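Local coordinates for endolysin (Clostridium phage phiCD27, PDB 3QAY), which probably cleaves the N-acetylmuramoyl-L-alanine amide bond of Clostridium difficile peptidoglycan as a zinc-dependent amidase, breaking open the bacterial cell wall, at residues T19-D22 / N26-Q29; K32-V37 / I82-N87; S96-Y101 / E107-I112; C113-T118 / I170-L175. All blocks are in the same frame, centred on the assembly; numbering follows the deposited sequence.

Overall arrangement
The four contacts follow one another along the chain and all belong to one alpha/beta domain built around a mixed six-stranded sheet. Interactions 1 and 2 share helix 27-44 and the zinc ion, their centres about 11 Å apart: the first supplies Glu27, the second His85, and Glu27 OE2 also meets the backbone N of Leu86. The centres of interactions 2 and 3, on the same sheet, are about 15 Å apart. Interactions 3 and 4, with centres about 9 Å apart, share helix 103-116, and Arg111 of the first reaches backbone carbonyls of the second. Interactions 1 and 4, about 23 Å apart between centres, lie on opposite sides of the chain's centre, which places the zinc-side loop far from the helix pair.

Interaction 1 (T19-D22 / N26-Q29); sequences TSAD and NEYQ. With ZN (zinc ion), chain E.
Backbone and side-chain hydrogen bonds join Ser20 and Ala21 to the first turn of helix 27-44. One bond joins the backbones, Glu27 N to Ala21 O at 3.1 Å, where Asp22 and Asn26 form a single isolated bridge. Ala21 O also accepts the hydroxyl of Ser20, the two donors arriving from opposite faces of the carbonyl plane. Side chains supply the remaining bonds. Ser20 OG, placed between its own backbone N and carbonyl carbon (chi1 80°), faces the helix start and accepts the N-H of Tyr28 at 3.0 Å. The carboxylate of Glu27 comes back across the loop: Ala21 N meets its OE1 at 2.8 Å, on the anti side and 24° out of the carboxylate plane. Metal coordination takes the other oxygen, with Glu27 OE2 2.1 Å from the zinc ion. The bond from Ala21 N therefore holds the carboxylate by the oxygen that does not bind the metal and restrains its rotation, while Leu86 N hydrogen-bonds OE2. The Tyr28 ring leads away from the loop, and its hydroxyl hydrogen-bonds Glu56. His10 and His85 complete the protein ligands of this His-Glu-His zinc site, characteristic of the zinc-dependent N-acetylmuramoyl-L-alanine amidases.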
loop_
_atom_site.group_PDB
_atom_site.type_symbol
_atom_site.label_atom_id
_atom_site.label_comp_id
_atom_site.label_asym_id
_atom_site.label_seq_id
_atom_site.Cartn_x
_atom_site.Cartn_y
_atom_site.Cartn_z
ATOM N N THR A 19 10.951 -3.604 -10.361
ATOM C CA THR A 19 9.807 -3.299 -11.218
ATOM C C THR A 19 9.011 -2.074 -10.742
ATOM O O THR A 19 8.049 -1.659 -11.398
ATOM C CB THR A 19 8.880 -4.513 -11.336
ATOM O OG1 THR A 19 8.332 -4.836 -10.049
ATOM C CG2 THR A 19 9.652 -5.711 -11.891
ATOM N N SER A 20 9.424 -1.489 -9.617
ATOM C CA SER A 20 8.713 -0.353 -9.034
ATOM C C SER A 20 9.165 0.968 -9.642
ATOM O O SER A 20 10.179 1.030 -10.342
ATOM C CB SER A 20 8.919 -0.322 -7.511
ATOM O OG SER A 20 10.172 0.229 -7.143
ATOM N N ALA A 21 8.412 2.031 -9.361
ATOM C CA ALA A 21 8.884 3.382 -9.649
ATOM C C ALA A 21 10.121 3.675 -8.797
ATOM O O ALA A 21 10.311 3.078 -7.731
ATOM C CB ALA A 21 7.799 4.407 -9.384
ATOM N N ASP A 22 10.958 4.584 -9.285
ATOM C CA ASP A 22 12.202 4.967 -8.620
ATOM C C ASP A 22 12.446 6.463 -8.804
ATOM O O ASP A 22 12.503 6.950 -9.930
ATOM C CB ASP A 22 13.379 4.177 -9.205
ATOM C CG ASP A 22 14.645 4.307 -8.374
ATOM O OD1 ASP A 22 14.577 4.089 -7.150
ATOM O OD2 ASP A 22 15.713 4.614 -8.949
ATOM N N ASN A 26 13.357 4.693 -3.657
ATOM C CA ASN A 26 12.845 3.554 -4.405
ATOM C C ASN A 26 11.521 3.117 -3.800
ATOM O O ASN A 26 11.415 2.946 -2.585
ATOM C CB ASN A 26 13.845 2.395 -4.421
ATOM C CG ASN A 26 13.431 1.291 -5.372
ATOM O OD1 ASN A 26 13.700 1.347 -6.583
ATOM N ND2 ASN A 26 12.777 0.278 -4.834
ATOM N N GLU A 27 10.514 2.948 -4.649
ATOM C CA GLU A 27 9.170 2.596 -4.202
ATOM C C GLU A 27 9.158 1.249 -3.484
ATOM O O GLU A 27 8.668 1.148 -2.362
ATOM C CB GLU A 27 8.209 2.571 -5.390
ATOM C CG GLU A 27 6.876 1.921 -5.102
ATOM C CD GLU A 27 5.953 1.896 -6.298
ATOM O OE1 GLU A 27 6.383 2.247 -7.421
ATOM O OE2 GLU A 27 4.785 1.507 -6.109
ATOM N N TYR A 28 9.696 0.221 -4.137
ATOM C CA TYR A 28 9.703 -1.128 -3.566
ATOM C C TYR A 28 10.382 -1.168 -2.201
ATOM O O TYR A 28 9.824 -1.716 -1.245
ATOM C CB TYR A 28 10.376 -2.114 -4.520
ATOM C CG TYR A 28 10.615 -3.486 -3.932
ATOM C CD1 TYR A 28 9.600 -4.438 -3.893
ATOM C CD2 TYR A 28 11.862 -3.836 -3.425
ATOM C CE1 TYR A 28 9.824 -5.708 -3.362
ATOM C CE2 TYR A 28 12.091 -5.093 -2.886
ATOM C CZ TYR A 28 11.074 -6.023 -2.857
ATOM O OH TYR A 28 11.308 -7.273 -2.324
ATOM N N GLN A 29 11.573 -0.576 -2.112
ATOM C CA GLN A 29 12.352 -0.569 -0.875
ATOM C C GLN A 29 11.610 0.168 0.243
ATOM O O GLN A 29 11.548 -0.336 1.364
ATOM C CB GLN A 29 13.742 0.053 -1.080
ATOM C CG GLN A 29 14.674 -0.722 -2.034
ATOM C CD GLN A 29 15.063 -2.115 -1.526
ATOM O OE1 GLN A 29 15.057 -2.383 -0.320
ATOM N NE2 GLN A 29 15.392 -3.008 -2.454
HETATM ZN ZN ZN E . 3.557 0.878 -7.671
HETATM O O HOH W 1 2.328 0.149 -9.633
#

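Interaction 2 (K32-V37 / I82-N87); sequences KSLAPV and IELHLN. With ZN (zinc ion), chain E.
Leu84 CD1 is the point at which strand 80-87 meets helix 27-44. This methyl lies 3.7 Å from Ala35 CA, close against the helix backbone, and 4.0 Å from Ala35 CB. Leu34 touches the same methyl through its CD2 at 4.1 Å, its side chain crossing that of Leu84 at about a right angle. With CG of Leu84 opposite the carbonyl carbon (chi1 -63°) and the chain extended beyond it, CD1 is carried out from the strand to the helix. The contact is wholly apolar and buried. Around it, Ile6 of the neighbouring strand 3-8 packs on both Ala35 and Leu84, and Leu34 reaches Ile166 of helix 152-175. The next residue along the strand, His85, binds the zinc ion through ND1 at 2.0 Å. Its other nitrogen is held from behind: His85 NE2 donates to Glu83 OE1 over 2.7 Å, nearly straight at 167° and close to the ring plane, which fixes the rotation of the imidazole. Lys69 and Thr7 in turn hold the second oxygen of Glu83. Helix packing on one side of a central strand and a metal-binding histidine on that strand are features of the zinc amidase alpha/beta fold.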
loop_
_atom_site.group_PDB
_atom_site.type_symbol
_atom_site.label_atom_id
_atom_site.label_comp_id
_atom_site.label_asym_id
_atom_site.label_seq_id
_atom_site.Cartn_x
_atom_site.Cartn_y
_atom_site.Cartn_z
ATOM N N LYS A 32 8.699 -2.048 1.300
ATOM C CA LYS A 32 9.266 -3.196 2.014
ATOM C C LYS A 32 9.550 -2.831 3.484
ATOM O O LYS A 32 9.360 -3.653 4.385
ATOM C CB LYS A 32 10.541 -3.684 1.303
ATOM C CG LYS A 32 11.320 -4.774 2.027
ATOM C CD LYS A 32 12.564 -5.187 1.250
ATOM C CE LYS A 32 13.286 -6.351 1.928
ATOM N NZ LYS A 32 14.497 -6.770 1.165
ATOM N N SER A 33 10.001 -1.600 3.713
ATOM C CA SER A 33 10.255 -1.091 5.066
ATOM C C SER A 33 8.980 -0.706 5.818
ATOM O O SER A 33 8.861 -0.986 7.000
ATOM C CB SER A 33 11.207 0.112 5.025
ATOM O OG SER A 33 12.521 -0.300 4.704
ATOM N N LEU A 34 8.043 -0.054 5.134
ATOM C CA LEU A 34 6.764 0.354 5.741
ATOM C C LEU A 34 5.857 -0.820 6.153
ATOM O O LEU A 34 5.214 -0.779 7.201
ATOM C CB LEU A 34 5.989 1.245 4.767
ATOM C CG LEU A 34 4.610 1.732 5.240
ATOM C CD1 LEU A 34 4.751 2.527 6.526
ATOM C CD2 LEU A 34 3.935 2.563 4.143
ATOM N N ALA A 35 5.789 -1.844 5.307
ATOM C CA ALA A 35 4.830 -2.945 5.486
ATOM C C ALA A 35 4.816 -3.543 6.903
ATOM O O ALA A 35 3.750 -3.652 7.503
ATOM C CB ALA A 35 5.064 -4.041 4.434
ATOM N N PRO A 36 5.993 -3.931 7.440
ATOM C CA PRO A 36 6.056 -4.482 8.802
ATOM C C PRO A 36 5.703 -3.486 9.909
ATOM O O PRO A 36 5.155 -3.883 10.931
ATOM C CB PRO A 36 7.507 -4.941 8.934
ATOM C CG PRO A 36 8.244 -4.225 7.890
ATOM C CD PRO A 36 7.300 -4.012 6.769
ATOM N N VAL A 37 6.000 -2.210 9.703
ATOM C CA VAL A 37 5.592 -1.165 10.645
ATOM C C VAL A 37 4.063 -0.998 10.619
ATOM O O VAL A 37 3.423 -0.872 11.677
ATOM C CB VAL A 37 6.280 0.171 10.327
ATOM C CG1 VAL A 37 5.772 1.283 11.252
ATOM C CG2 VAL A 37 7.797 0.026 10.442
ATOM N N ILE A 82 -4.552 -4.831 1.659
ATOM C CA ILE A 82 -3.958 -3.535 1.366
ATOM C C ILE A 82 -2.686 -3.796 0.576
ATOM O O ILE A 82 -1.845 -4.583 1.018
ATOM C CB ILE A 82 -3.571 -2.770 2.657
ATOM C CG1 ILE A 82 -4.807 -2.434 3.490
ATOM C CG2 ILE A 82 -2.800 -1.491 2.319
ATOM C CD1 ILE A 82 -4.486 -2.111 4.933
ATOM N N GLU A 83 -2.548 -3.176 -0.593
ATOM C CA GLU A 83 -1.270 -3.210 -1.307
ATOM C C GLU A 83 -0.630 -1.832 -1.289
ATOM O O GLU A 83 -1.263 -0.838 -1.627
ATOM C CB GLU A 83 -1.400 -3.704 -2.745
ATOM C CG GLU A 83 -0.030 -3.885 -3.421
ATOM C CD GLU A 83 -0.088 -4.759 -4.651
ATOM O OE1 GLU A 83 -0.198 -4.195 -5.758
ATOM O OE2 GLU A 83 -0.042 -6.006 -4.512
ATOM N N LEU A 84 0.642 -1.807 -0.905
ATOM C CA LEU A 84 1.381 -0.579 -0.703
ATOM C C LEU A 84 2.149 -0.221 -1.957
ATOM O O LEU A 84 2.942 -1.030 -2.478
ATOM C CB LEU A 84 2.353 -0.738 0.472
ATOM C CG LEU A 84 1.714 -1.002 1.837
ATOM C CD1 LEU A 84 2.786 -1.160 2.907
ATOM C CD2 LEU A 84 0.757 0.122 2.190
ATOM N N HIS A 85 1.896 0.996 -2.433
ATOM C CA HIS A 85 2.619 1.598 -3.539
ATOM C C HIS A 85 3.054 3.017 -3.190
ATOM O O HIS A 85 2.623 3.599 -2.191
ATOM C CB HIS A 85 1.734 1.650 -4.790
ATOM C CG HIS A 85 1.524 0.316 -5.434
ATOM N ND1 HIS A 85 2.234 -0.095 -6.540
ATOM C CD2 HIS A 85 0.689 -0.703 -5.123
ATOM C CE1 HIS A 85 1.841 -1.308 -6.888
ATOM N NE2 HIS A 85 0.909 -1.704 -6.040
ATOM N N LEU A 86 3.942 3.544 -4.029
ATOM C CA LEU A 86 4.225 4.963 -4.085
ATOM C C LEU A 86 3.944 5.384 -5.520
ATOM O O LEU A 86 4.071 4.577 -6.454
ATOM C CB LEU A 86 5.680 5.270 -3.712
ATOM C CG LEU A 86 6.133 5.085 -2.260
ATOM C CD1 LEU A 86 7.565 5.581 -2.077
ATOM C CD2 LEU A 86 5.211 5.784 -1.266
ATOM N N ASN A 87 3.549 6.639 -5.683
ATOM C CA ASN A 87 3.159 7.175 -6.971
ATOM C C ASN A 87 4.363 7.769 -7.679
ATOM O O ASN A 87 5.453 7.866 -7.109
ATOM C CB ASN A 87 2.069 8.242 -6.780
ATOM C CG ASN A 87 0.947 8.139 -7.801
ATOM O OD1 ASN A 87 1.177 7.840 -8.976
ATOM N ND2 ASN A 87 -0.284 8.402 -7.354
HETATM ZN ZN ZN E . 3.557 0.878 -7.671
HETATM O O HOH W 1 2.328 0.149 -9.633
#

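Interaction 3 (S96-Y101 / E107-I112); sequences SEVLYY and EYATRI
Val98 turns its two methyls to two different residues of helix 103-116: CG1 stands opposite its backbone N (chi1 176°) and meets Ala109, while CG2, opposite the carbonyl carbon, is directed at Ile112. Ile112 answers with its CG2 branch, its chi1 of -68° leaving that methyl opposite the backbone N. The pairing belongs to a beta-alpha-beta unit made of strand 96-100, helix 103-116 and strand 122-127, in which the helix doubles back over the sheet. The short strand and helix segments run almost exactly antiparallel, at 177°, with axes 7.9 Å apart. Such a close approach is possible where the helix presents the small side chain of Ala109, with Val98 CA and Ala109 CA 5.4 Å apart. Farther along the strand, Tyr100 sets its ring obliquely to the same alanine methyl, CD2 lying 3.9 Å from Ala109 CB. Strand 140-148 adds Val142 and Ile144 beside Val98, and Ala125 of strand 122-127 packs against both Tyr100 and Ala109, extending the apolar layer across three strands. On a different side of the helix, Arg111 hydrogen-bonds the carbonyls of Gly173 and Val174, tying it to helix 152-175. Val98 and Ile112 cross at about a right angle, with their CG2 methyls 3.5 Å apart, and Val98 CG1 presses tightly on Ala109 CB, also at 3.5 Å.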
loop_
_atom_site.group_PDB
_atom_site.type_symbol
_atom_site.label_atom_id
_atom_site.label_comp_id
_atom_site.label_asym_id
_atom_site.label_seq_id
_atom_site.Cartn_x
_atom_site.Cartn_y
_atom_site.Cartn_z
ATOM N N SER A 96 -1.432 11.958 -1.836
ATOM C CA SER A 96 -1.871 10.610 -1.537
ATOM C C SER A 96 -3.132 10.284 -2.315
ATOM O O SER A 96 -3.922 11.167 -2.641
ATOM C CB SER A 96 -2.149 10.468 -0.045
ATOM O OG SER A 96 -1.022 10.854 0.704
ATOM N N GLU A 97 -3.326 8.996 -2.554
ATOM C CA GLU A 97 -4.366 8.502 -3.424
ATOM C C GLU A 97 -4.598 7.030 -3.078
ATOM O O GLU A 97 -3.641 6.307 -2.823
ATOM C CB GLU A 97 -3.838 8.677 -4.835
ATOM C CG GLU A 97 -4.603 8.099 -5.946
ATOM C CD GLU A 97 -4.002 8.541 -7.257
ATOM O OE1 GLU A 97 -3.412 7.703 -7.969
ATOM O OE2 GLU A 97 -4.077 9.751 -7.539
ATOM N N VAL A 98 -5.856 6.594 -3.037
ATOM C CA VAL A 98 -6.167 5.194 -2.739
ATOM C C VAL A 98 -7.115 4.622 -3.802
ATOM O O VAL A 98 -8.187 5.182 -4.056
ATOM C CB VAL A 98 -6.778 5.032 -1.320
ATOM C CG1 VAL A 98 -7.181 3.582 -1.061
ATOM C CG2 VAL A 98 -5.803 5.530 -0.246
ATOM N N LEU A 99 -6.708 3.511 -4.418
ATOM C CA LEU A 99 -7.509 2.869 -5.463
ATOM C C LEU A 99 -8.350 1.750 -4.862
ATOM O O LEU A 99 -7.883 1.013 -3.987
ATOM C CB LEU A 99 -6.612 2.337 -6.586
ATOM C CG LEU A 99 -5.562 3.329 -7.103
ATOM C CD1 LEU A 99 -4.802 2.764 -8.307
ATOM C CD2 LEU A 99 -6.206 4.662 -7.458
ATOM N N TYR A 100 -9.597 1.645 -5.311
ATOM C CA TYR A 100 -10.539 0.681 -4.752
ATOM C C TYR A 100 -11.399 0.061 -5.857
ATOM O O TYR A 100 -11.394 0.528 -7.007
ATOM C CB TYR A 100 -11.422 1.347 -3.693
ATOM C CG TYR A 100 -12.378 2.358 -4.276
ATOM C CD1 TYR A 100 -13.643 1.978 -4.704
ATOM C CD2 TYR A 100 -12.011 3.693 -4.415
ATOM C CE1 TYR A 100 -14.522 2.899 -5.251
ATOM C CE2 TYR A 100 -12.889 4.626 -4.956
ATOM C CZ TYR A 100 -14.145 4.218 -5.369
ATOM O OH TYR A 100 -15.015 5.127 -5.917
ATOM N N TYR A 101 -12.133 -0.987 -5.482
ATOM C CA TYR A 101 -12.903 -1.803 -6.432
ATOM C C TYR A 101 -14.404 -1.791 -6.180
ATOM O O TYR A 101 -15.177 -1.946 -7.113
ATOM C CB TYR A 101 -12.407 -3.252 -6.387
ATOM C CG TYR A 101 -12.988 -4.140 -7.469
ATOM C CD1 TYR A 101 -12.524 -4.067 -8.765
ATOM C CD2 TYR A 101 -14.008 -5.040 -7.188
ATOM C CE1 TYR A 101 -13.046 -4.863 -9.769
ATOM C CE2 TYR A 101 -14.547 -5.847 -8.181
ATOM C CZ TYR A 101 -14.054 -5.750 -9.477
ATOM O OH TYR A 101 -14.555 -6.540 -10.478
ATOM N N GLU A 107 -15.279 3.016 1.181
ATOM C CA GLU A 107 -15.344 3.505 2.565
ATOM C C GLU A 107 -13.952 3.598 3.175
ATOM O O GLU A 107 -13.566 4.643 3.708
ATOM C CB GLU A 107 -16.201 2.593 3.441
ATOM C CG GLU A 107 -17.674 2.562 3.099
ATOM C CD GLU A 107 -18.472 1.815 4.152
ATOM O OE1 GLU A 107 -18.825 0.633 3.930
ATOM O OE2 GLU A 107 -18.716 2.411 5.222
ATOM N N TYR A 108 -13.214 2.492 3.107
ATOM C CA TYR A 108 -11.815 2.459 3.541
ATOM C C TYR A 108 -10.989 3.528 2.827
ATOM O O TYR A 108 -10.298 4.324 3.473
ATOM C CB TYR A 108 -11.192 1.084 3.263
ATOM C CG TYR A 108 -11.690 -0.044 4.143
ATOM C CD1 TYR A 108 -11.596 0.029 5.534
ATOM C CD2 TYR A 108 -12.221 -1.203 3.590
ATOM C CE1 TYR A 108 -12.036 -1.014 6.343
ATOM C CE2 TYR A 108 -12.669 -2.248 4.392
ATOM C CZ TYR A 108 -12.573 -2.149 5.766
ATOM O OH TYR A 108 -13.016 -3.185 6.561
ATOM N N ALA A 109 -11.067 3.545 1.496
ATOM C CA ALA A 109 -10.247 4.445 0.674
ATOM C C ALA A 109 -10.392 5.916 1.075
ATOM O O ALA A 109 -9.389 6.623 1.224
ATOM C CB ALA A 109 -10.559 4.253 -0.814
ATOM N N THR A 110 -11.628 6.360 1.284
ATOM C CA THR A 110 -11.916 7.762 1.617
ATOM C C THR A 110 -11.323 8.159 2.969
ATOM O O THR A 110 -10.732 9.229 3.110
ATOM C CB THR A 110 -13.438 8.023 1.625
ATOM O OG1 THR A 110 -13.984 7.702 0.335
ATOM C CG2 THR A 110 -13.743 9.480 1.953
ATOM N N ARG A 111 -11.467 7.283 3.956
ATOM C CA ARG A 111 -10.938 7.552 5.284
ATOM C C ARG A 111 -9.407 7.563 5.290
ATOM O O ARG A 111 -8.802 8.441 5.896
ATOM C CB ARG A 111 -11.486 6.547 6.299
ATOM C CG ARG A 111 -12.992 6.673 6.541
ATOM C CD ARG A 111 -13.424 5.906 7.794
ATOM N NE ARG A 111 -12.977 4.508 7.763
ATOM C CZ ARG A 111 -13.722 3.461 7.404
ATOM N NH1 ARG A 111 -14.996 3.608 7.039
ATOM N NH2 ARG A 111 -13.189 2.244 7.422
ATOM N N ILE A 112 -8.785 6.608 4.603
ATOM C CA ILE A 112 -7.325 6.602 4.455
ATOM C C ILE A 112 -6.856 7.906 3.807
ATOM O O ILE A 112 -5.929 8.559 4.291
ATOM C CB ILE A 112 -6.838 5.423 3.600
ATOM C CG1 ILE A 112 -7.063 4.097 4.326
ATOM C CG2 ILE A 112 -5.361 5.581 3.274
ATOM C CD1 ILE A 112 -6.968 2.901 3.430
#

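Interaction 4 (C113-T118 / I170-L175); sequences CDKLGT and IVEGVL
Two helices of the amidase alpha/beta domain pack against each other here, the C-terminal end of helix 103-116 against the last turns of helix 152-175, and Lys115 with Glu172 and Gly173 makes the contact. The nearest CA atoms across the two segments are those of Lys115 and Gly173, 5.9 Å apart. Because glycine has no side chain, the start of the lysine chain can lie directly on the helix backbone: Lys115 CG rests 3.8 Å from Gly173 N and 4.0 Å from Gly173 CA. Beyond CG the lysine bends at chi2 (-67°), which carries its outer carbons across the Glu172 side chain, and Lys115 CE then comes to 3.9 Å from Glu172 CB. The two side chains cross at about a right angle and end in a salt bridge. Both charged groups have second partners near the chain terminus, Lys115 NZ bonding Asn178 OD1 and Glu172 OE2 accepting from Ile179 N, so the pair also holds the segment that follows helix 152-175. The carboxylate is thus gripped at both oxygens, which would restrain its rotation. On the far side of helix 152-175, Val171 packs against Leu38, Thr41 and Phe42 of helix 27-44. In the salt bridge, Lys115 NZ approaches Glu172 OE1 to 2.9 Å from above the carboxylate, 50° out of its plane.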
loop_
_atom_site.group_PDB
_atom_site.type_symbol
_atom_site.label_atom_id
_atom_site.label_comp_id
_atom_site.label_asym_id
_atom_site.label_seq_id
_atom_site.Cartn_x
_atom_site.Cartn_y
_atom_site.Cartn_z
ATOM N N CYS A 113 -7.516 8.281 2.715
ATOM C CA CYS A 113 -7.204 9.516 2.007
ATOM C C CYS A 113 -7.322 10.758 2.888
ATOM O O CYS A 113 -6.451 11.627 2.852
ATOM C CB CYS A 113 -8.100 9.660 0.782
ATOM S SG CYS A 113 -7.496 8.712 -0.609
ATOM N N ASP A 114 -8.393 10.836 3.674
ATOM C CA ASP A 114 -8.578 11.969 4.577
ATOM C C ASP A 114 -7.469 12.038 5.620
ATOM O O ASP A 114 -6.975 13.124 5.925
ATOM C CB ASP A 114 -9.945 11.917 5.262
ATOM C CG ASP A 114 -11.067 12.403 4.369
ATOM O OD1 ASP A 114 -10.795 13.133 3.393
ATOM O OD2 ASP A 114 -12.232 12.061 4.653
ATOM N N LYS A 115 -7.077 10.882 6.158
ATOM C CA LYS A 115 -6.014 10.831 7.162
ATOM C C LYS A 115 -4.658 11.226 6.582
ATOM O O LYS A 115 -3.991 12.113 7.104
ATOM C CB LYS A 115 -5.959 9.445 7.826
ATOM C CG LYS A 115 -7.016 9.258 8.910
ATOM C CD LYS A 115 -6.750 10.170 10.102
ATOM C CE LYS A 115 -7.845 10.091 11.138
ATOM N NZ LYS A 115 -7.473 10.826 12.376
ATOM N N LEU A 116 -4.259 10.583 5.491
ATOM C CA LEU A 116 -3.050 10.995 4.784
ATOM C C LEU A 116 -3.144 12.469 4.371
ATOM O O LEU A 116 -2.145 13.179 4.396
ATOM C CB LEU A 116 -2.793 10.099 3.563
ATOM C CG LEU A 116 -2.336 8.673 3.901
ATOM C CD1 LEU A 116 -2.405 7.767 2.676
ATOM C CD2 LEU A 116 -0.930 8.668 4.474
ATOM N N GLY A 117 -4.355 12.914 4.025
ATOM C CA GLY A 117 -4.630 14.295 3.629
ATOM C C GLY A 117 -4.285 15.353 4.663
ATOM O O GLY A 117 -4.172 16.534 4.337
ATOM N N THR A 118 -4.122 14.931 5.912
ATOM C CA THR A 118 -3.688 15.814 6.986
ATOM C C THR A 118 -2.227 16.270 6.829
ATOM O O THR A 118 -1.816 17.275 7.423
ATOM C CB THR A 118 -3.853 15.108 8.343
ATOM O OG1 THR A 118 -3.934 16.085 9.389
ATOM C CG2 THR A 118 -2.691 14.164 8.598
ATOM N N ILE A 170 -2.789 5.553 8.115
ATOM C CA ILE A 170 -3.447 4.489 7.363
ATOM C C ILE A 170 -4.326 3.642 8.267
ATOM O O ILE A 170 -5.450 3.311 7.907
ATOM C CB ILE A 170 -2.429 3.556 6.688
ATOM C CG1 ILE A 170 -1.673 4.299 5.580
ATOM C CG2 ILE A 170 -3.139 2.317 6.140
ATOM C CD1 ILE A 170 -0.549 3.501 4.932
ATOM N N VAL A 171 -3.805 3.286 9.436
ATOM C CA VAL A 171 -4.539 2.455 10.386
ATOM C C VAL A 171 -5.765 3.193 10.945
ATOM O O VAL A 171 -6.864 2.633 11.001
ATOM C CB VAL A 171 -3.626 1.982 11.533
ATOM C CG1 VAL A 171 -4.425 1.209 12.584
ATOM C CG2 VAL A 171 -2.494 1.124 10.980
ATOM N N GLU A 172 -5.586 4.451 11.340
ATOM C CA GLU A 172 -6.715 5.266 11.805
ATOM C C GLU A 172 -7.818 5.321 10.751
ATOM O O GLU A 172 -9.006 5.206 11.076
ATOM C CB GLU A 172 -6.266 6.680 12.176
ATOM C CG GLU A 172 -5.508 6.754 13.490
ATOM C CD GLU A 172 -5.249 8.179 13.955
ATOM O OE1 GLU A 172 -5.291 9.113 13.124
ATOM O OE2 GLU A 172 -4.998 8.359 15.161
ATOM N N GLY A 173 -7.414 5.488 9.493
ATOM C CA GLY A 173 -8.337 5.509 8.368
ATOM C C GLY A 173 -9.086 4.204 8.193
ATOM O O GLY A 173 -10.309 4.194 8.132
ATOM N N VAL A 174 -8.356 3.098 8.109
ATOM C CA VAL A 174 -8.984 1.782 7.916
ATOM C C VAL A 174 -9.922 1.449 9.081
ATOM O O VAL A 174 -11.062 1.028 8.873
ATOM C CB VAL A 174 -7.923 0.677 7.730
ATOM C CG1 VAL A 174 -8.549 -0.708 7.793
ATOM C CG2 VAL A 174 -7.183 0.878 6.405
ATOM N N LEU A 175 -9.451 1.684 10.300
ATOM C CA LEU A 175 -10.200 1.311 11.494
ATOM C C LEU A 175 -11.282 2.323 11.883
ATOM O O LEU A 175 -12.131 2.023 12.728
ATOM C CB LEU A 175 -9.243 1.087 12.668
ATOM C CG LEU A 175 -8.226 -0.044 12.489
ATOM C CD1 LEU A 175 -7.359 -0.164 13.740
ATOM C CD2 LEU A 175 -8.913 -1.377 12.166
#